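Local structure of DPS Protein (Brevibacillus brevis, 1N1Q) at residues D116-D119 against A125-D128; E44-L49 against A94-S99. The protein probably oxidises ferrous iron and stores it as a ferric mineral inside a hollow twelve-subunit shell and, as in other Dps proteins, binds and shields DNA. All coordinates share one frame; numbering follows the deposited sequence.

Contact 1 (D116-D119 against A125-D128); sequences DVAD and ATAD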
ATOM      1  N   ASP A 116     -39.191  -4.013 -15.018  1.00 20.23           N
ATOM      2  CA  ASP A 116     -40.335  -4.763 -15.515  1.00 21.34           C
ATOM      3  C   ASP A 116     -39.886  -6.043 -16.205  1.00 21.42           C
ATOM      4  O   ASP A 116     -40.501  -7.094 -16.057  1.00 21.34           O
ATOM      5  CB  ASP A 116     -41.160  -3.925 -16.484  1.00 21.64           C
ATOM      6  CG  ASP A 116     -42.272  -4.730 -17.137  1.00 24.85           C
ATOM      7  OD1 ASP A 116     -42.102  -5.140 -18.301  1.00 27.31           O
ATOM      8  OD2 ASP A 116     -43.300  -4.968 -16.478  1.00 28.04           O
ATOM      9  N   VAL A 117     -38.801  -5.952 -16.958  1.00 21.63           N
ATOM     10  CA  VAL A 117     -38.272  -7.115 -17.645  1.00 22.15           C
ATOM     11  C   VAL A 117     -37.698  -8.114 -16.644  1.00 21.92           C
ATOM     12  O   VAL A 117     -37.872  -9.326 -16.805  1.00 21.28           O
ATOM     13  CB  VAL A 117     -37.177  -6.711 -18.650  1.00 22.67           C
ATOM     14  CG1 VAL A 117     -36.452  -7.947 -19.154  1.00 23.83           C
ATOM     15  CG2 VAL A 117     -37.795  -5.970 -19.816  1.00 23.75           C
ATOM     16  N   ALA A 118     -37.029  -7.606 -15.612  1.00 21.59           N
ATOM     17  CA  ALA A 118     -36.469  -8.469 -14.585  1.00 22.04           C
ATOM     18  C   ALA A 118     -37.606  -9.163 -13.852  1.00 22.34           C
ATOM     19  O   ALA A 118     -37.544 -10.368 -13.605  1.00 21.62           O
ATOM     20  CB  ALA A 118     -35.613  -7.655 -13.602  1.00 21.56           C
ATOM     21  N   ASP A 119     -38.636  -8.399 -13.501  1.00 23.97           N
ATOM     22  CA  ASP A 119     -39.785  -8.959 -12.793  1.00 25.89           C
ATOM     23  C   ASP A 119     -40.436 -10.077 -13.601  1.00 26.05           C
ATOM     24  O   ASP A 119     -40.846 -11.099 -13.047  1.00 26.19           O
ATOM     25  CB  ASP A 119     -40.834  -7.879 -12.498  1.00 26.77           C
ATOM     26  CG  ASP A 119     -40.447  -6.985 -11.323  1.00 30.05           C
ATOM     27  OD1 ASP A 119     -39.781  -7.487 -10.392  1.00 35.99           O
ATOM     28  OD2 ASP A 119     -40.810  -5.790 -11.344  1.00 35.56           O
ATOM     29  N   ALA A 125     -34.524 -10.002  -7.387  1.00 17.49           N
ATOM     30  CA  ALA A 125     -33.297  -9.459  -6.800  1.00 17.07           C
ATOM     31  C   ALA A 125     -32.729  -8.386  -7.718  1.00 16.38           C
ATOM     32  O   ALA A 125     -32.264  -7.337  -7.255  1.00 15.42           O
ATOM     33  CB  ALA A 125     -32.274 -10.567  -6.597  1.00 17.33           C
ATOM     34  N   THR A 126     -32.761  -8.644  -9.022  1.00 15.51           N
ATOM     35  CA  THR A 126     -32.252  -7.667  -9.971  1.00 15.25           C
ATOM     36  C   THR A 126     -33.157  -6.435  -9.975  1.00 15.50           C
ATOM     37  O   THR A 126     -32.675  -5.301  -9.948  1.00 15.07           O
ATOM     38  CB  THR A 126     -32.179  -8.248 -11.390  1.00 15.29           C
ATOM     39  OG1 THR A 126     -31.126  -9.219 -11.447  1.00 13.31           O
ATOM     40  CG2 THR A 126     -31.927  -7.143 -12.413  1.00 15.04           C
ATOM     41  N   ALA A 127     -34.466  -6.667 -10.000  1.00 14.84           N
ATOM     42  CA  ALA A 127     -35.426  -5.575  -9.998  1.00 15.64           C
ATOM     43  C   ALA A 127     -35.217  -4.687  -8.776  1.00 15.80           C
ATOM     44  O   ALA A 127     -35.239  -3.456  -8.885  1.00 15.69           O
ATOM     45  CB  ALA A 127     -36.858  -6.120 -10.007  1.00 15.57           C
ATOM     46  N   ASP A 128     -35.012  -5.311  -7.618  1.00 16.40           N
ATOM     47  CA  ASP A 128     -34.814  -4.566  -6.385  1.00 17.45           C
ATOM     48  C   ASP A 128     -33.573  -3.675  -6.418  1.00 17.62           C
ATOM     49  O   ASP A 128     -33.620  -2.525  -5.976  1.00 16.41           O
ATOM     50  CB  ASP A 128     -34.724  -5.526  -5.200  1.00 18.94           C
ATOM     51  CG  ASP A 128     -34.748  -4.800  -3.864  1.00 21.38           C
ATOM     52  OD1 ASP A 128     -35.789  -4.201  -3.537  1.00 27.29           O
ATOM     53  OD2 ASP A 128     -33.720  -4.818  -3.157  1.00 26.74           O
TER
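Ala-118 and Ala-127 meet methyl to methyl, and they show how two small residues let helices come close: their CA atoms are 5.5 Å apart. The CB atoms themselves stand 4.1 Å from each other, and the methyl of Ala-118 also lies against the backbone of the other helix, with its CB 3.9 Å from Ala-127 N. Thr-126 adds the third apolar partner. Its CG2 is anti to the backbone N, and this branch is the one that meets the methyl of Ala-118, at 3.9 Å between CG2 and CB. No hydrogen bond joins residues 116-119 to 125-128.

The pair belongs to the helical hairpin that makes up the second half of the ferritin-like four-helix bundle: helix 93-120 ends, the chain turns, and helix 124-148 runs back. Helix 4-33 lies against the hairpin here, with Val-9 and Leu-13 touching Thr-126.

Polar groups sit around this apolar centre. Asp-119 has its CG beside the backbone N (chi1 -77°), and from there the carboxylate reaches across so that OD1 comes 3.2 Å from Ala-127 CB, an oxygen against a methyl. The same OD1 lies near Glu-124 OE2, a closeness of like charges that might raise the proton affinity of either acid. Thr-126 is buried, but its hydroxyl is well provided for: OG1 is hydrogen-bonded to Asp-123 OD2 in the turn and to Arg-63 NE of helix 39-66.

Contact 2 (E44-L49 against A94-S99); sequences EKFEEL and AEMVSS
Phe-46 points its ring at the first turn of helix 93-120 and meets Met-96 there, a Met-aromatic contact in the core of the four-helix bundle. Helices 39-66 and 93-120 run in the same direction, as the second and third helices of a ferritin-type bundle do, and the Phe-46 and Val-97 CA atoms that are nearest across the pair are still 9.2 Å apart. The ring of Phe-46 bridges this span: with CG beside the backbone N (chi1 -67°), it extends across and leads with CZ, which lies 3.8 Å from Met-96 CB.

The thioether then runs past the ring, the two side chains crossing at about a right angle. Met-96 SD is 4.0 Å from Phe-46 CE1 and 5.1 Å from the ring centroid, 58° off the ring normal, so the sulfur approaches obliquely and is not centred over a face. Val-97 closes the other part of the contact more loosely: its N lies at the ring edge, near the ring plane, while CG2 is 4.5 Å from Phe-46 CZ.

Around this buried cluster, Phe-30 touches Met-96, and Phe-147 and Leu-148 pack on Val-97. Phe-46 also packs on His-31, an iron ligand, which makes it a second-shell neighbour of the diiron site.

The outward side is different in kind. Glu-95, exposed, turns back to its own helix start, its OE1 hydrogen-bonded to Ser-92 N. Lys-45 and Glu-48, partly exposed, form a salt bridge within helix 39-66: Lys-45 NZ donates to the syn side of Glu-48 OE1 at 2.8 Å, 30° out of the carboxylate plane.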
ATOM      1  N   GLU A  44     -18.152  19.819  -5.264  1.00 14.59           N
ATOM      2  CA  GLU A  44     -18.410  18.823  -4.231  1.00 15.39           C
ATOM      3  C   GLU A  44     -19.552  17.887  -4.625  1.00 14.26           C
ATOM      4  O   GLU A  44     -19.452  16.669  -4.456  1.00 12.40           O
ATOM      5  CB  GLU A  44     -18.740  19.517  -2.903  1.00 16.45           C
ATOM      6  CG  GLU A  44     -19.122  18.566  -1.780  1.00 21.85           C
ATOM      7  CD  GLU A  44     -19.401  19.280  -0.469  1.00 31.31           C
ATOM      8  OE1 GLU A  44     -20.341  20.099  -0.429  1.00 36.29           O
ATOM      9  OE2 GLU A  44     -18.672  19.020   0.511  1.00 38.13           O
ATOM     10  N   LYS A  45     -20.637  18.451  -5.150  1.00 13.77           N
ATOM     11  CA  LYS A  45     -21.792  17.651  -5.553  1.00 13.69           C
ATOM     12  C   LYS A  45     -21.405  16.599  -6.588  1.00 13.37           C
ATOM     13  O   LYS A  45     -21.766  15.425  -6.480  1.00 13.00           O
ATOM     14  CB  LYS A  45     -22.882  18.538  -6.159  1.00 13.93           C
ATOM     15  CG  LYS A  45     -24.215  17.819  -6.311  1.00 16.77           C
ATOM     16  CD  LYS A  45     -24.926  17.792  -4.965  1.00 21.18           C
ATOM     17  CE  LYS A  45     -25.440  16.419  -4.613  1.00 24.04           C
ATOM     18  NZ  LYS A  45     -26.059  16.448  -3.260  1.00 21.87           N
ATOM     19  N   PHE A  46     -20.674  17.032  -7.606  1.00 12.98           N
ATOM     20  CA  PHE A  46     -20.253  16.124  -8.658  1.00 12.75           C
ATOM     21  C   PHE A  46     -19.346  15.001  -8.147  1.00 12.81           C
ATOM     22  O   PHE A  46     -19.373  13.893  -8.684  1.00 12.46           O
ATOM     23  CB  PHE A  46     -19.596  16.924  -9.785  1.00 12.69           C
ATOM     24  CG  PHE A  46     -20.564  17.833 -10.522  1.00 13.14           C
ATOM     25  CD1 PHE A  46     -20.185  19.112 -10.916  1.00 13.83           C
ATOM     26  CD2 PHE A  46     -21.855  17.408 -10.807  1.00 13.28           C
ATOM     27  CE1 PHE A  46     -21.078  19.950 -11.583  1.00 13.30           C
ATOM     28  CE2 PHE A  46     -22.756  18.238 -11.475  1.00 13.63           C
ATOM     29  CZ  PHE A  46     -22.370  19.513 -11.863  1.00 12.85           C
ATOM     30  N   GLU A  47     -18.555  15.270  -7.110  1.00 13.82           N
ATOM     31  CA  GLU A  47     -17.706  14.214  -6.551  1.00 14.51           C
ATOM     32  C   GLU A  47     -18.624  13.191  -5.872  1.00 14.17           C
ATOM     33  O   GLU A  47     -18.441  11.985  -6.012  1.00 14.02           O
ATOM     34  CB  GLU A  47     -16.710  14.756  -5.520  1.00 15.25           C
ATOM     35  CG  GLU A  47     -16.107  13.629  -4.664  1.00 18.84           C
ATOM     36  CD  GLU A  47     -15.049  14.099  -3.684  1.00 23.99           C
ATOM     37  OE1 GLU A  47     -15.118  15.256  -3.226  1.00 28.43           O
ATOM     38  OE2 GLU A  47     -14.151  13.297  -3.359  1.00 30.98           O
ATOM     39  N   GLU A  48     -19.603  13.693  -5.127  1.00 13.87           N
ATOM     40  CA  GLU A  48     -20.566  12.842  -4.442  1.00 14.48           C
ATOM     41  C   GLU A  48     -21.218  11.910  -5.467  1.00 13.44           C
ATOM     42  O   GLU A  48     -21.365  10.705  -5.236  1.00 12.45           O
ATOM     43  CB  GLU A  48     -21.650  13.707  -3.786  1.00 15.17           C
ATOM     44  CG  GLU A  48     -22.774  12.919  -3.110  1.00 19.70           C
ATOM     45  CD  GLU A  48     -23.967  13.797  -2.733  1.00 23.71           C
ATOM     46  OE1 GLU A  48     -23.786  15.023  -2.546  1.00 26.72           O
ATOM     47  OE2 GLU A  48     -25.087  13.263  -2.606  1.00 25.13           O
ATOM     48  N   LEU A  49     -21.595  12.481  -6.608  1.00 12.84           N
ATOM     49  CA  LEU A  49     -22.248  11.715  -7.664  1.00 12.70           C
ATOM     50  C   LEU A  49     -21.335  10.720  -8.387  1.00 12.66           C
ATOM     51  O   LEU A  49     -21.762   9.606  -8.681  1.00 12.96           O
ATOM     52  CB  LEU A  49     -22.920  12.666  -8.669  1.00 12.56           C
ATOM     53  CG  LEU A  49     -24.061  13.518  -8.078  1.00 12.70           C
ATOM     54  CD1 LEU A  49     -24.617  14.462  -9.132  1.00 12.03           C
ATOM     55  CD2 LEU A  49     -25.163  12.606  -7.541  1.00 14.99           C
ATOM     56  N   ALA A  94     -24.730  25.853 -14.899  1.00 16.79           N
ATOM     57  CA  ALA A  94     -26.153  25.537 -14.961  1.00 17.02           C
ATOM     58  C   ALA A  94     -26.448  24.424 -15.959  1.00 16.52           C
ATOM     59  O   ALA A  94     -27.289  23.563 -15.707  1.00 15.54           O
ATOM     60  CB  ALA A  94     -26.950  26.788 -15.317  1.00 17.63           C
ATOM     61  N   GLU A  95     -25.751  24.440 -17.090  1.00 16.68           N
ATOM     62  CA  GLU A  95     -25.963  23.415 -18.106  1.00 17.11           C
ATOM     63  C   GLU A  95     -25.479  22.053 -17.608  1.00 16.09           C
ATOM     64  O   GLU A  95     -26.018  21.017 -17.998  1.00 15.95           O
ATOM     65  CB  GLU A  95     -25.269  23.808 -19.413  1.00 17.70           C
ATOM     66  CG  GLU A  95     -25.848  25.084 -20.022  1.00 20.66           C
ATOM     67  CD  GLU A  95     -25.150  25.509 -21.303  1.00 24.46           C
ATOM     68  OE1 GLU A  95     -23.908  25.425 -21.359  1.00 23.39           O
ATOM     69  OE2 GLU A  95     -25.844  25.943 -22.246  1.00 28.36           O
ATOM     70  N   MET A  96     -24.471  22.059 -16.736  1.00 15.11           N
ATOM     71  CA  MET A  96     -23.968  20.810 -16.166  1.00 14.54           C
ATOM     72  C   MET A  96     -25.055  20.202 -15.283  1.00 13.98           C
ATOM     73  O   MET A  96     -25.366  19.014 -15.394  1.00 13.75           O
ATOM     74  CB  MET A  96     -22.714  21.052 -15.320  1.00 14.46           C
ATOM     75  CG  MET A  96     -21.487  21.419 -16.119  1.00 13.86           C
ATOM     76  SD  MET A  96     -20.058  21.690 -15.062  1.00 14.47           S
ATOM     77  CE  MET A  96     -18.843  22.156 -16.262  1.00 13.97           C
ATOM     78  N   VAL A  97     -25.623  21.017 -14.398  1.00 13.78           N
ATOM     79  CA  VAL A  97     -26.682  20.544 -13.507  1.00 14.39           C
ATOM     80  C   VAL A  97     -27.860  20.071 -14.350  1.00 14.54           C
ATOM     81  O   VAL A  97     -28.405  18.987 -14.133  1.00 14.42           O
ATOM     82  CB  VAL A  97     -27.160  21.668 -12.559  1.00 14.03           C
ATOM     83  CG1 VAL A  97     -28.310  21.175 -11.697  1.00 14.70           C
ATOM     84  CG2 VAL A  97     -25.999  22.130 -11.685  1.00 15.25           C
ATOM     85  N   SER A  98     -28.233  20.889 -15.327  1.00 14.58           N
ATOM     86  CA  SER A  98     -29.340  20.570 -16.212  1.00 15.01           C
ATOM     87  C   SER A  98     -29.069  19.263 -16.971  1.00 14.66           C
ATOM     88  O   SER A  98     -29.976  18.459 -17.204  1.00 13.95           O
ATOM     89  CB  SER A  98     -29.551  21.725 -17.192  1.00 15.27           C
ATOM     90  OG  SER A  98     -30.736  21.538 -17.937  1.00 18.79           O
ATOM     91  N   SER A  99     -27.809  19.050 -17.337  1.00 14.26           N
ATOM     92  CA  SER A  99     -27.425  17.835 -18.052  1.00 14.70           C
ATOM     93  C   SER A  99     -27.581  16.592 -17.158  1.00 14.11           C
ATOM     94  O   SER A  99     -28.024  15.532 -17.610  1.00 14.08           O
ATOM     95  CB  SER A  99     -25.980  17.951 -18.538  1.00 14.76           C
ATOM     96  OG  SER A  99     -25.523  16.723 -19.070  1.00 16.16           O
TER

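From the N terminus the chain builds helix 4-33, which touches side chains of both contacts, and then helix 39-66. Contact 2 closes the longer loop, with 44 residues, including the short helix 75-81, between segments 44-49 and 94-99; it ties the second long helix to the start of the third. The chain follows helix 93-120 to its far end, where contact 1 closes a short connection, five residues between the segments with only 121-123 outside the helices, and joins the third helix to the fourth. The two loops are in series, neither nested nor crossing. With centres about 29 Å apart on opposite sides of the chain's centre, the contacts lie near the two ends of helix 93-120.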